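Local coordinates for protein adenosine deaminase 1 (Arthrobacter aurescens, PDB 3RYS) that probably catalyses the hydrolytic deamination of adenine to hypoxanthine at a single zinc ion, in a fold of the TIM-barrel class, at residues Glu99-Pro104 against Arg220-Ile225; Arg196-Gly201 against Thr210-Val215; His263-Met268 against Leu273-Asn278. All coordinates share one frame; numbering follows the deposited sequence.

Interaction 1 (Glu99-Pro104 against Arg220-Ile225); sequences EIMMDP and RIDHGI. With ADE (adenine), chain D.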
ATOM      1  N   GLU A  99       2.408   7.360   0.894  1.00 11.79           N
ATOM      2  CA  GLU A  99       0.990   7.554   0.619  1.00 12.96           C
ATOM      3  C   GLU A  99       0.212   6.357   1.152  1.00 13.73           C
ATOM      4  O   GLU A  99       0.268   5.258   0.602  1.00 13.73           O
ATOM      5  CB  GLU A  99       0.744   7.821  -0.867  1.00 14.77           C
ATOM      6  CG  GLU A  99       1.259   9.195  -1.290  1.00 16.41           C
ATOM      7  CD  GLU A  99       1.092   9.490  -2.767  1.00 15.32           C
ATOM      8  OE1 GLU A  99       0.176   8.921  -3.398  1.00 14.46           O
ATOM      9  OE2 GLU A  99       1.877  10.309  -3.290  1.00 13.52           O
ATOM     10  N   ILE A 100      -0.506   6.593   2.243  1.00 14.24           N
ATOM     11  CA  ILE A 100      -0.970   5.523   3.115  1.00 11.62           C
ATOM     12  C   ILE A 100      -2.453   5.212   2.974  1.00 13.03           C
ATOM     13  O   ILE A 100      -3.302   6.100   3.049  1.00 14.79           O
ATOM     14  CB  ILE A 100      -0.664   5.880   4.578  1.00 12.91           C
ATOM     15  CG1 ILE A 100       0.842   6.095   4.751  1.00 14.06           C
ATOM     16  CG2 ILE A 100      -1.171   4.799   5.517  1.00 12.20           C
ATOM     17  CD1 ILE A 100       1.210   6.946   5.947  1.00 15.00           C
ATOM     18  N   MET A 101      -2.758   3.936   2.777  1.00 13.64           N
ATOM     19  CA  MET A 101      -4.144   3.492   2.705  1.00 12.09           C
ATOM     20  C   MET A 101      -4.713   3.117   4.068  1.00 12.49           C
ATOM     21  O   MET A 101      -3.992   2.766   5.006  1.00  9.66           O
ATOM     22  CB  MET A 101      -4.301   2.324   1.730  1.00 12.42           C
ATOM     23  CG  MET A 101      -4.741   2.742   0.340  1.00 13.35           C
ATOM     24  SD  MET A 101      -4.833   1.346  -0.798  1.00 18.32           S
ATOM     25  CE  MET A 101      -3.107   1.137  -1.213  1.00 15.47           C
ATOM     26  N   MET A 102      -6.031   3.188   4.153  1.00 13.86           N
ATOM     27  CA  MET A 102      -6.741   2.908   5.377  1.00 11.70           C
ATOM     28  C   MET A 102      -8.115   2.402   4.966  1.00 13.24           C
ATOM     29  O   MET A 102      -8.691   2.899   3.998  1.00 13.78           O
ATOM     30  CB  MET A 102      -6.845   4.191   6.189  1.00 12.48           C
ATOM     31  CG  MET A 102      -7.939   4.219   7.228  1.00 14.58           C
ATOM     32  SD  MET A 102      -8.087   5.897   7.869  1.00 32.15           S
ATOM     33  CE  MET A 102      -9.390   5.661   9.071  1.00 24.47           C
ATOM     34  N   ASP A 103      -8.622   1.398   5.675  1.00 11.54           N
ATOM     35  CA  ASP A 103      -9.936   0.843   5.375  1.00 10.93           C
ATOM     36  C   ASP A 103     -10.965   1.348   6.378  1.00 12.79           C
ATOM     37  O   ASP A 103     -11.249   0.680   7.375  1.00 13.66           O
ATOM     38  CB  ASP A 103      -9.907  -0.691   5.400  1.00 13.26           C
ATOM     39  CG  ASP A 103      -8.929  -1.284   4.394  1.00 14.99           C
ATOM     40  OD1 ASP A 103      -8.596  -0.600   3.400  1.00 13.95           O
ATOM     41  OD2 ASP A 103      -8.501  -2.444   4.599  1.00 14.82           O
ATOM     42  N   PRO A 104     -11.540   2.529   6.110  1.00 12.90           N
ATOM     43  CA  PRO A 104     -12.532   3.122   7.010  1.00 14.00           C
ATOM     44  C   PRO A 104     -13.588   2.098   7.430  1.00 14.93           C
ATOM     45  O   PRO A 104     -13.915   2.003   8.613  1.00 13.50           O
ATOM     46  CB  PRO A 104     -13.176   4.209   6.145  1.00 12.08           C
ATOM     47  CG  PRO A 104     -12.167   4.535   5.129  1.00 10.74           C
ATOM     48  CD  PRO A 104     -11.410   3.286   4.855  1.00  9.93           C
ATOM     49  N   ARG A 220      -3.288   5.345 -10.735  1.00 14.91           N
ATOM     50  CA  ARG A 220      -2.280   4.289 -10.735  1.00 20.49           C
ATOM     51  C   ARG A 220      -2.855   2.945 -10.302  1.00 16.73           C
ATOM     52  O   ARG A 220      -3.808   2.886  -9.530  1.00 16.57           O
ATOM     53  CB  ARG A 220      -1.027   4.671  -9.926  1.00 19.56           C
ATOM     54  CG  ARG A 220      -1.271   5.314  -8.574  1.00 17.49           C
ATOM     55  CD  ARG A 220       0.054   5.573  -7.845  1.00 14.30           C
ATOM     56  NE  ARG A 220      -0.134   5.605  -6.399  1.00 14.53           N
ATOM     57  CZ  ARG A 220      -0.003   6.691  -5.645  1.00 15.25           C
ATOM     58  NH1 ARG A 220       0.351   7.845  -6.183  1.00 15.85           N
ATOM     59  NH2 ARG A 220      -0.206   6.614  -4.340  1.00 19.96           N
ATOM     60  N   ILE A 221      -2.285   1.871 -10.837  1.00 15.23           N
ATOM     61  CA  ILE A 221      -2.768   0.526 -10.568  1.00 14.48           C
ATOM     62  C   ILE A 221      -1.983  -0.101  -9.424  1.00 16.23           C
ATOM     63  O   ILE A 221      -0.751  -0.026  -9.380  1.00 14.61           O
ATOM     64  CB  ILE A 221      -2.654  -0.376 -11.814  1.00 15.14           C
ATOM     65  CG1 ILE A 221      -3.617   0.092 -12.910  1.00 13.22           C
ATOM     66  CG2 ILE A 221      -2.927  -1.825 -11.451  1.00 15.06           C
ATOM     67  CD1 ILE A 221      -5.067  -0.188 -12.607  1.00 12.90           C
ATOM     68  N   ASP A 222      -2.701  -0.718  -8.496  1.00 13.45           N
ATOM     69  CA  ASP A 222      -2.062  -1.352  -7.355  1.00 12.91           C
ATOM     70  C   ASP A 222      -1.892  -2.852  -7.592  1.00 13.07           C
ATOM     71  O   ASP A 222      -2.857  -3.563  -7.877  1.00 10.34           O
ATOM     72  CB  ASP A 222      -2.844  -1.039  -6.080  1.00 13.00           C
ATOM     73  CG  ASP A 222      -2.861   0.454  -5.768  1.00 14.74           C
ATOM     74  OD1 ASP A 222      -1.777   1.080  -5.777  1.00 13.19           O
ATOM     75  OD2 ASP A 222      -3.954   1.003  -5.520  1.00 15.69           O
ATOM     76  N   HIS A 223      -0.646  -3.308  -7.482  1.00 13.70           N
ATOM     77  CA  HIS A 223      -0.236  -4.650  -7.900  1.00 14.13           C
ATOM     78  C   HIS A 223      -0.062  -4.715  -9.425  1.00 15.32           C
ATOM     79  O   HIS A 223       1.012  -4.414  -9.945  1.00 15.25           O
ATOM     80  CB  HIS A 223      -1.204  -5.729  -7.395  1.00 12.24           C
ATOM     81  CG  HIS A 223      -1.143  -5.950  -5.916  1.00 14.10           C
ATOM     82  ND1 HIS A 223      -0.009  -6.405  -5.277  1.00 13.91           N
ATOM     83  CD2 HIS A 223      -2.078  -5.788  -4.947  1.00 16.32           C
ATOM     84  CE1 HIS A 223      -0.243  -6.501  -3.979  1.00 14.05           C
ATOM     85  NE2 HIS A 223      -1.492  -6.139  -3.754  1.00 13.52           N
ATOM     86  N   GLY A 224      -1.116  -5.107 -10.133  1.00 15.20           N
ATOM     87  CA  GLY A 224      -1.109  -5.097 -11.586  1.00 15.22           C
ATOM     88  C   GLY A 224      -0.274  -6.173 -12.259  1.00 15.70           C
ATOM     89  O   GLY A 224      -0.098  -6.149 -13.475  1.00 15.46           O
ATOM     90  N   ILE A 225       0.233  -7.130 -11.489  1.00 14.74           N
ATOM     91  CA  ILE A 225       1.135  -8.132 -12.050  1.00 16.34           C
ATOM     92  C   ILE A 225       0.478  -9.060 -13.076  1.00 16.90           C
ATOM     93  O   ILE A 225       1.160  -9.624 -13.937  1.00 16.05           O
ATOM     94  CB  ILE A 225       1.805  -8.983 -10.958  1.00 16.11           C
ATOM     95  CG1 ILE A 225       0.749  -9.719 -10.134  1.00 16.70           C
ATOM     96  CG2 ILE A 225       2.695  -8.115 -10.072  1.00 15.83           C
ATOM     97  CD1 ILE A 225       1.305 -10.895  -9.349  1.00 16.83           C
TER
HETATM   98  N9  ADE D 345      -6.187  -5.393   1.757  1.00 18.84           N
HETATM   99  C8  ADE D 345      -4.980  -5.132   2.349  1.00 21.89           C
HETATM  100  N7  ADE D 345      -3.936  -5.439   1.607  1.00 20.30           N
HETATM  101  C5  ADE D 345      -4.506  -5.941   0.445  1.00 22.54           C
HETATM  102  C6  ADE D 345      -3.940  -6.447  -0.746  1.00 23.31           C
HETATM  103  N6  ADE D 345      -2.621  -6.528  -0.951  1.00 21.81           N
HETATM  104  N1  ADE D 345      -4.787  -6.866  -1.714  1.00 22.49           N
HETATM  105  C2  ADE D 345      -6.108  -6.783  -1.498  1.00 22.84           C
HETATM  106  N3  ADE D 345      -6.759  -6.327  -0.424  1.00 21.82           N
HETATM  107  C4  ADE D 345      -5.891  -5.919   0.519  1.00 20.84           C
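Glu99 and Arg220 form a buried salt bridge. Both terminal nitrogens of the guanidinium close end-on on one oxygen. Arg220 NH2 lies 2.5 Å from Glu99 OE1, with an N-H...O angle of 159°. Arg220 NH1 donates to the same Glu99 OE1 over 3.0 Å, at a more bent angle. OE1 lies in the guanidinium plane, but both nitrogens come from one face of the carboxylate. The two planes are 43° apart. Arg220 reaches this far because its chain is extended from CG to NE.

Two residues further on in each segment, Met101 CE comes within 4.4 Å of Asp222 OD2, a loose contact. The stronger polar partner of Asp222 is Thr245, which hydrogen-bonds to OD1. His19 and His199, both zinc ligands, lie against Asp222, and the side chain of Met101 is about 5 Å from the zinc. Next in the chain, His223 turns its ring edge to the adenine, with NE2 3.0 Å from ADE N6.

The second shell fixes the ion pair. Glu99 OE2 accepts from Phe319 N, and the Phe319 ring makes a cation-pi contact with Arg220. Such a pairing would be expected to keep both groups charged.

The nearest CA atoms here, those of Met101 and Asp222, are 11.4 Å apart, so side chains bridge the gap between strands 95-102 and 220-221. These strands are not neighbours in the parallel sheet. The contact spans the interior of the TIM-barrel fold of the adenosine deaminase family, with His223 reaching the adenine site.

Interaction 2 (Arg196-Gly201 against Thr210-Val215); sequences RIAHAG and TEALDV. With ZN (zinc ion), chain C; ADE (adenine), chain D.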
ATOM      1  N   ARG A 196      -7.395   9.106  -7.441  1.00 19.43           N
ATOM      2  CA  ARG A 196      -7.932   7.754  -7.542  1.00 17.60           C
ATOM      3  C   ARG A 196      -6.879   6.679  -7.757  1.00 14.95           C
ATOM      4  O   ARG A 196      -6.034   6.793  -8.641  1.00 16.53           O
ATOM      5  CB  ARG A 196      -8.951   7.689  -8.676  1.00 17.76           C
ATOM      6  CG  ARG A 196     -10.238   8.422  -8.392  1.00 21.29           C
ATOM      7  CD  ARG A 196     -10.637   9.242  -9.596  1.00 24.12           C
ATOM      8  NE  ARG A 196      -9.841  10.463  -9.663  1.00 27.38           N
ATOM      9  CZ  ARG A 196      -9.361  10.982 -10.787  1.00 27.25           C
ATOM     10  NH1 ARG A 196      -9.587  10.381 -11.948  1.00 24.78           N
ATOM     11  NH2 ARG A 196      -8.644  12.096 -10.744  1.00 27.36           N
ATOM     12  N   ILE A 197      -6.940   5.635  -6.936  1.00 13.30           N
ATOM     13  CA  ILE A 197      -6.161   4.425  -7.166  1.00 14.54           C
ATOM     14  C   ILE A 197      -7.036   3.202  -6.903  1.00 15.30           C
ATOM     15  O   ILE A 197      -8.090   3.308  -6.279  1.00 13.22           O
ATOM     16  CB  ILE A 197      -4.914   4.360  -6.275  1.00 11.69           C
ATOM     17  CG1 ILE A 197      -5.322   4.265  -4.805  1.00 15.56           C
ATOM     18  CG2 ILE A 197      -4.028   5.564  -6.510  1.00 13.16           C
ATOM     19  CD1 ILE A 197      -4.156   4.091  -3.858  1.00 16.34           C
ATOM     20  N   ALA A 198      -6.602   2.042  -7.382  1.00 14.11           N
ATOM     21  CA  ALA A 198      -7.367   0.820  -7.177  1.00 13.76           C
ATOM     22  C   ALA A 198      -6.504  -0.423  -7.321  1.00 12.80           C
ATOM     23  O   ALA A 198      -5.620  -0.484  -8.177  1.00 13.37           O
ATOM     24  CB  ALA A 198      -8.543   0.762  -8.146  1.00 16.03           C
ATOM     25  N   HIS A 199      -6.766  -1.413  -6.473  1.00 12.74           N
ATOM     26  CA  HIS A 199      -6.139  -2.721  -6.606  1.00 11.87           C
ATOM     27  C   HIS A 199      -6.661  -3.416  -7.852  1.00 11.58           C
ATOM     28  O   HIS A 199      -7.872  -3.506  -8.060  1.00 12.26           O
ATOM     29  CB  HIS A 199      -6.425  -3.580  -5.377  1.00 11.75           C
ATOM     30  CG  HIS A 199      -5.577  -3.237  -4.195  1.00 12.98           C
ATOM     31  ND1 HIS A 199      -5.485  -1.958  -3.691  1.00 13.74           N
ATOM     32  CD2 HIS A 199      -4.783  -4.009  -3.415  1.00 13.42           C
ATOM     33  CE1 HIS A 199      -4.669  -1.955  -2.652  1.00 14.14           C
ATOM     34  NE2 HIS A 199      -4.232  -3.187  -2.462  1.00 14.50           N
ATOM     35  N   ALA A 200      -5.745  -3.897  -8.684  1.00 11.75           N
ATOM     36  CA  ALA A 200      -6.122  -4.606  -9.902  1.00 12.71           C
ATOM     37  C   ALA A 200      -5.009  -5.531 -10.384  1.00 13.47           C
ATOM     38  O   ALA A 200      -3.838  -5.154 -10.410  1.00 13.36           O
ATOM     39  CB  ALA A 200      -6.509  -3.616 -11.000  1.00 11.48           C
ATOM     40  N   GLY A 201      -5.379  -6.747 -10.763  1.00 14.23           N
ATOM     41  CA  GLY A 201      -4.429  -7.674 -11.342  1.00 16.63           C
ATOM     42  C   GLY A 201      -3.579  -8.401 -10.318  1.00 16.15           C
ATOM     43  O   GLY A 201      -2.517  -8.929 -10.644  1.00 17.07           O
ATOM     44  N   THR A 210      -8.033  -2.931 -16.973  1.00 20.00           N
ATOM     45  CA  THR A 210      -8.668  -2.097 -17.954  1.00 20.00           C
ATOM     46  C   THR A 210      -9.936  -1.489 -17.388  1.00 20.00           C
ATOM     47  O   THR A 210     -10.268  -0.403 -17.667  1.00 18.41           O
ATOM     48  CB  THR A 210      -8.948  -2.938 -19.211  1.00 20.00           C
ATOM     49  OG1 THR A 210      -7.730  -3.441 -19.700  1.00 20.00           O
ATOM     50  CG2 THR A 210      -9.555  -2.164 -20.257  1.00 20.00           C
ATOM     51  N   GLU A 211     -10.636  -2.230 -16.579  1.00 13.27           N
ATOM     52  CA  GLU A 211     -11.792  -1.728 -15.927  1.00 16.64           C
ATOM     53  C   GLU A 211     -11.482  -0.596 -14.970  1.00 15.90           C
ATOM     54  O   GLU A 211     -12.134   0.346 -14.933  1.00 18.40           O
ATOM     55  CB  GLU A 211     -12.490  -2.869 -15.205  1.00 17.53           C
ATOM     56  CG  GLU A 211     -13.558  -3.495 -15.960  1.00 13.62           C
ATOM     57  CD  GLU A 211     -14.440  -4.298 -15.143  1.00 17.78           C
ATOM     58  OE1 GLU A 211     -14.900  -3.878 -14.133  1.00 18.31           O
ATOM     59  OE2 GLU A 211     -14.752  -5.380 -15.527  1.00 26.50           O
ATOM     60  N   ALA A 212     -10.468  -0.737 -14.182  1.00 15.28           N
ATOM     61  CA  ALA A 212     -10.018   0.268 -13.229  1.00 17.63           C
ATOM     62  C   ALA A 212      -9.533   1.527 -13.942  1.00 16.34           C
ATOM     63  O   ALA A 212      -9.715   2.638 -13.449  1.00 15.55           O
ATOM     64  CB  ALA A 212      -8.924  -0.299 -12.330  1.00 15.91           C
ATOM     65  N   LEU A 213      -8.921   1.349 -15.108  1.00 14.99           N
ATOM     66  CA  LEU A 213      -8.430   2.483 -15.886  1.00 18.69           C
ATOM     67  C   LEU A 213      -9.541   3.237 -16.617  1.00 17.97           C
ATOM     68  O   LEU A 213      -9.560   4.468 -16.627  1.00 18.77           O
ATOM     69  CB  LEU A 213      -7.373   2.023 -16.893  1.00 17.59           C
ATOM     70  CG  LEU A 213      -6.008   1.632 -16.320  1.00 18.06           C
ATOM     71  CD1 LEU A 213      -5.158   0.962 -17.388  1.00 15.48           C
ATOM     72  CD2 LEU A 213      -5.301   2.852 -15.751  1.00 14.91           C
ATOM     73  N   ASP A 214     -10.464   2.495 -17.219  1.00 15.80           N
ATOM     74  CA  ASP A 214     -11.462   3.081 -18.107  1.00 17.55           C
ATOM     75  C   ASP A 214     -12.773   3.436 -17.411  1.00 20.08           C
ATOM     76  O   ASP A 214     -13.330   4.515 -17.627  1.00 21.66           O
ATOM     77  CB  ASP A 214     -11.719   2.148 -19.291  1.00 19.17           C
ATOM     78  CG  ASP A 214     -10.532   2.072 -20.237  1.00 19.15           C
ATOM     79  OD1 ASP A 214      -9.701   3.006 -20.209  1.00 17.26           O
ATOM     80  OD2 ASP A 214     -10.433   1.093 -21.008  1.00 18.60           O
ATOM     81  N   VAL A 215     -13.261   2.526 -16.576  1.00 18.33           N
ATOM     82  CA  VAL A 215     -14.506   2.745 -15.856  1.00 17.97           C
ATOM     83  C   VAL A 215     -14.287   3.610 -14.613  1.00 18.90           C
ATOM     84  O   VAL A 215     -15.087   4.502 -14.320  1.00 18.64           O
ATOM     85  CB  VAL A 215     -15.160   1.408 -15.450  1.00 17.63           C
ATOM     86  CG1 VAL A 215     -16.516   1.651 -14.810  1.00 18.60           C
ATOM     87  CG2 VAL A 215     -15.295   0.495 -16.661  1.00 14.62           C
TER
HETATM   88 ZN    ZN C 344      -2.560  -4.023  -1.166  1.00 17.39          ZN
HETATM   89  N9  ADE D 345      -6.187  -5.393   1.757  1.00 18.84           N
HETATM   90  C8  ADE D 345      -4.980  -5.132   2.349  1.00 21.89           C
HETATM   91  N7  ADE D 345      -3.936  -5.439   1.607  1.00 20.30           N
HETATM   92  C5  ADE D 345      -4.506  -5.941   0.445  1.00 22.54           C
HETATM   93  C6  ADE D 345      -3.940  -6.447  -0.746  1.00 23.31           C
HETATM   94  N6  ADE D 345      -2.621  -6.528  -0.951  1.00 21.81           N
HETATM   95  N1  ADE D 345      -4.787  -6.866  -1.714  1.00 22.49           N
HETATM   96  C2  ADE D 345      -6.108  -6.783  -1.498  1.00 22.84           C
HETATM   97  N3  ADE D 345      -6.759  -6.327  -0.424  1.00 21.82           N
HETATM   98  C4  ADE D 345      -5.891  -5.919   0.519  1.00 20.84           C
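A beta-alpha-beta unit of the TIM barrel brings these segments together: strand 195-200, helix 206-214 and then strand 220-221. The contact is small and wholly apolar. Ala212 on the helix points its methyl group at the strand and meets two alanines there. Its CB lies 4.3 Å from Ala198 CB and also 4.3 Å from Ala200 CB. The helix methyl thus spans two residues of the strand that face the same way. With alanine at all three positions, helix and strand come close, and the CA atoms of Ala198 and Ala212 are 6.6 Å apart.

His199 sits between the two alanines and points away from the helix, as strand alternation requires. Its CG is anti to the carbonyl carbon (chi1 -78°), and the ring reaches the active site. His199 NE2 binds the zinc ion at 2.3 Å. ADE N6 is also bound to the zinc ion, at 2.5 Å, and His199 CD2 is 3.3 Å from ADE N1. His19, His21 and Asp280 complete the protein ligands of the zinc.

Other parts of the barrel wall extend the alanine contact. Ile221 of strand 220-221 touches both Ala200 and Ala212, and Tyr186 of helix 183-191 packs on Ala198. On another part of helix 206-214, Leu213 meets Arg236 and Leu237 of helix 231-240.

Interaction 3 (His263-Met268 against Leu273-Asn278); sequences HPLPEM and LNVCVN
The imidazole of His263 has Pro264 CD over one face, offset toward the rim. At its edge, close to the ring plane, is the backbone nitrogen of Leu265. Leu265 N donates to His263 ND1 over 3.0 Å, with an N-H...N angle of 151°. This caps the start of helix 265-270 and fixes how the ring is turned. His263 NE2 is hydrogen-bonded to the side-chain amide of Asn251.

Past the capped turn, Leu265 and Met268 carry the contact to the other segment. Leu265 has CG anti to the backbone N (chi1 -175°), which brings both methyl groups to the strand. Its CD1 is 3.8 Å from Val275 CG2, where the two side chains run past each other in opposite directions. Its CD2 is 4.0 Å from Val277 CG2, and there they cross at about a right angle.

Met268 bends at its last torsion (chi3 82°). This brings CE to 3.8 Å from Val275 CG1. Leu273 CD1 sits in the bend of the Met268 side chain, 3.7 Å from Met268 CB and also touching CG and CE. The two side chains cross at a slant. A weak backbone bond joins the segments at this end, Leu273 N to Met268 O at 3.0 Å.

Strand 244-246 adjoins strand 275-277. Leu310 of helix 304-317 covers Val275 and Val277, while Leu296 of helix 289-300 touches Leu265 and Val277.

The chemistry is that of buried aliphatic groups, with the methionine contributing its methylenes and its CE methyl. Close apolar fit joins the helix to the strand. Across the contact the one hydrogen bond is the weak bond from Leu273 N. The His263 cap belongs to the first segment alone.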
ATOM      1  N   HIS A 263       9.330 -13.868  -9.782  1.00 15.61           N
ATOM      2  CA  HIS A 263       8.562 -12.628  -9.882  1.00 15.45           C
ATOM      3  C   HIS A 263       8.815 -11.861 -11.181  1.00 17.71           C
ATOM      4  O   HIS A 263       9.959 -11.727 -11.613  1.00 19.70           O
ATOM      5  CB  HIS A 263       8.813 -11.726  -8.680  1.00 12.56           C
ATOM      6  CG  HIS A 263       7.706 -10.755  -8.427  1.00 14.57           C
ATOM      7  ND1 HIS A 263       7.532  -9.611  -9.179  1.00 13.74           N
ATOM      8  CD2 HIS A 263       6.703 -10.763  -7.517  1.00 15.15           C
ATOM      9  CE1 HIS A 263       6.473  -8.956  -8.738  1.00 14.20           C
ATOM     10  NE2 HIS A 263       5.953  -9.634  -7.730  1.00 11.54           N
ATOM     11  N   PRO A 264       7.737 -11.348 -11.799  1.00 18.86           N
ATOM     12  CA  PRO A 264       7.773 -10.640 -13.087  1.00 18.64           C
ATOM     13  C   PRO A 264       8.424  -9.268 -13.017  1.00 17.90           C
ATOM     14  O   PRO A 264       8.689  -8.689 -14.064  1.00 22.52           O
ATOM     15  CB  PRO A 264       6.290 -10.456 -13.432  1.00 18.54           C
ATOM     16  CG  PRO A 264       5.543 -11.382 -12.526  1.00 20.14           C
ATOM     17  CD  PRO A 264       6.363 -11.487 -11.291  1.00 19.11           C
ATOM     18  N   LEU A 265       8.669  -8.753 -11.817  1.00 18.85           N
ATOM     19  CA  LEU A 265       9.189  -7.392 -11.673  1.00 17.87           C
ATOM     20  C   LEU A 265      10.347  -7.043 -12.618  1.00 17.30           C
ATOM     21  O   LEU A 265      10.309  -6.011 -13.285  1.00 18.61           O
ATOM     22  CB  LEU A 265       9.580  -7.093 -10.225  1.00 15.18           C
ATOM     23  CG  LEU A 265      10.008  -5.636 -10.070  1.00 14.33           C
ATOM     24  CD1 LEU A 265       8.826  -4.729 -10.343  1.00 13.99           C
ATOM     25  CD2 LEU A 265      10.596  -5.366  -8.696  1.00 14.27           C
ATOM     26  N   PRO A 266      11.385  -7.897 -12.674  1.00 20.95           N
ATOM     27  CA  PRO A 266      12.513  -7.597 -13.565  1.00 18.67           C
ATOM     28  C   PRO A 266      12.055  -7.408 -15.009  1.00 17.37           C
ATOM     29  O   PRO A 266      12.438  -6.437 -15.653  1.00 18.40           O
ATOM     30  CB  PRO A 266      13.391  -8.849 -13.458  1.00 13.49           C
ATOM     31  CG  PRO A 266      13.027  -9.468 -12.160  1.00 15.80           C
ATOM     32  CD  PRO A 266      11.578  -9.159 -11.936  1.00 18.42           C
ATOM     33  N   GLU A 267      11.240  -8.336 -15.500  1.00 17.09           N
ATOM     34  CA  GLU A 267      10.732  -8.283 -16.865  1.00 19.48           C
ATOM     35  C   GLU A 267       9.849  -7.052 -17.088  1.00 19.49           C
ATOM     36  O   GLU A 267       9.895  -6.426 -18.153  1.00 15.68           O
ATOM     37  CB  GLU A 267       9.957  -9.565 -17.194  1.00 18.52           C
ATOM     38  CG  GLU A 267       9.389  -9.611 -18.612  1.00 25.00           C
ATOM     39  CD  GLU A 267       8.617 -10.897 -18.910  1.00 28.66           C
ATOM     40  OE1 GLU A 267       8.374 -11.690 -17.975  1.00 26.48           O
ATOM     41  OE2 GLU A 267       8.251 -11.112 -20.086  1.00 30.70           O
ATOM     42  N   MET A 268       9.050  -6.713 -16.075  1.00 16.28           N
ATOM     43  CA  MET A 268       8.149  -5.563 -16.140  1.00 17.74           C
ATOM     44  C   MET A 268       8.943  -4.271 -16.283  1.00 17.46           C
ATOM     45  O   MET A 268       8.577  -3.374 -17.050  1.00 13.56           O
ATOM     46  CB  MET A 268       7.265  -5.491 -14.889  1.00 16.80           C
ATOM     47  CG  MET A 268       6.291  -6.651 -14.734  1.00 17.21           C
ATOM     48  SD  MET A 268       5.437  -6.652 -13.142  1.00 19.23           S
ATOM     49  CE  MET A 268       4.107  -5.481 -13.443  1.00 13.83           C
ATOM     50  N   LEU A 273       7.325  -0.907 -18.218  1.00 16.26           N
ATOM     51  CA  LEU A 273       6.210  -0.654 -17.313  1.00 15.90           C
ATOM     52  C   LEU A 273       6.687   0.260 -16.191  1.00 16.44           C
ATOM     53  O   LEU A 273       7.758   0.043 -15.623  1.00 19.14           O
ATOM     54  CB  LEU A 273       5.664  -1.959 -16.730  1.00 16.34           C
ATOM     55  CG  LEU A 273       4.927  -2.898 -17.685  1.00 15.13           C
ATOM     56  CD1 LEU A 273       4.543  -4.179 -16.970  1.00 15.58           C
ATOM     57  CD2 LEU A 273       3.698  -2.212 -18.253  1.00 16.31           C
ATOM     58  N   ASN A 274       5.899   1.283 -15.884  1.00 15.43           N
ATOM     59  CA  ASN A 274       6.263   2.250 -14.853  1.00 15.84           C
ATOM     60  C   ASN A 274       6.061   1.702 -13.438  1.00 15.11           C
ATOM     61  O   ASN A 274       5.195   2.169 -12.694  1.00 14.03           O
ATOM     62  CB  ASN A 274       5.460   3.533 -15.043  1.00 14.83           C
ATOM     63  CG  ASN A 274       5.838   4.604 -14.050  1.00 15.19           C
ATOM     64  OD1 ASN A 274       6.957   4.623 -13.538  1.00 13.55           O
ATOM     65  ND2 ASN A 274       4.903   5.506 -13.769  1.00 12.90           N
ATOM     66  N   VAL A 275       6.864   0.710 -13.071  1.00 14.04           N
ATOM     67  CA  VAL A 275       6.674  -0.004 -11.813  1.00 13.48           C
ATOM     68  C   VAL A 275       7.511   0.553 -10.669  1.00 14.56           C
ATOM     69  O   VAL A 275       8.568   1.154 -10.883  1.00 15.30           O
ATOM     70  CB  VAL A 275       7.014  -1.497 -11.963  1.00 16.19           C
ATOM     71  CG1 VAL A 275       5.934  -2.218 -12.764  1.00 15.72           C
ATOM     72  CG2 VAL A 275       8.385  -1.662 -12.605  1.00 15.36           C
ATOM     73  N   CYS A 276       7.026   0.342  -9.450  1.00 13.95           N
ATOM     74  CA  CYS A 276       7.781   0.673  -8.251  1.00 14.41           C
ATOM     75  C   CYS A 276       7.577  -0.403  -7.188  1.00 14.99           C
ATOM     76  O   CYS A 276       6.672  -1.231  -7.298  1.00 14.10           O
ATOM     77  CB  CYS A 276       7.391   2.052  -7.714  1.00 16.22           C
ATOM     78  SG  CYS A 276       5.678   2.202  -7.147  1.00 19.61           S
ATOM     79  N   VAL A 277       8.427  -0.380  -6.167  1.00 15.99           N
ATOM     80  CA  VAL A 277       8.456  -1.414  -5.138  1.00 14.06           C
ATOM     81  C   VAL A 277       7.771  -0.947  -3.856  1.00 14.24           C
ATOM     82  O   VAL A 277       8.046   0.145  -3.358  1.00 16.84           O
ATOM     83  CB  VAL A 277       9.909  -1.825  -4.825  1.00 14.64           C
ATOM     84  CG1 VAL A 277       9.955  -2.852  -3.712  1.00 15.18           C
ATOM     85  CG2 VAL A 277      10.580  -2.362  -6.079  1.00 16.93           C
ATOM     86  N   ASN A 278       6.881  -1.785  -3.329  1.00 12.94           N
ATOM     87  CA  ASN A 278       6.103  -1.458  -2.138  1.00 13.22           C
ATOM     88  C   ASN A 278       5.996  -2.661  -1.201  1.00 15.07           C
ATOM     89  O   ASN A 278       6.116  -3.807  -1.639  1.00 16.14           O
ATOM     90  CB  ASN A 278       4.704  -0.980  -2.533  1.00 12.65           C
ATOM     91  CG  ASN A 278       4.737   0.161  -3.538  1.00 13.57           C
ATOM     92  OD1 ASN A 278       4.946  -0.047  -4.735  1.00 10.54           O
ATOM     93  ND2 ASN A 278       4.516   1.376  -3.050  1.00 12.89           N
TER

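Overall arrangement
The three contacts lie in one TIM-barrel fold, one near its centre and two farther out. Interaction 1 has its centre about 5 Å from that of the chain. Interactions 2 and 3 are each centred about 15 Å from it. Along the chain, interaction 2 is nested inside the loop closed by interaction 1, and interaction 3 follows. Interactions 1 and 2 share the neighbouring strands 195-200 and 220-221, where Asp222 N probably bonds to Ala198 O at 2.9 Å. Both reach the adenine. Interaction 3 stays about 8 Å from interaction 2 at the nearest atoms. Residues 220-225 touch both other contacts, the last through Gly224 and Ile225 against His263 and Met268.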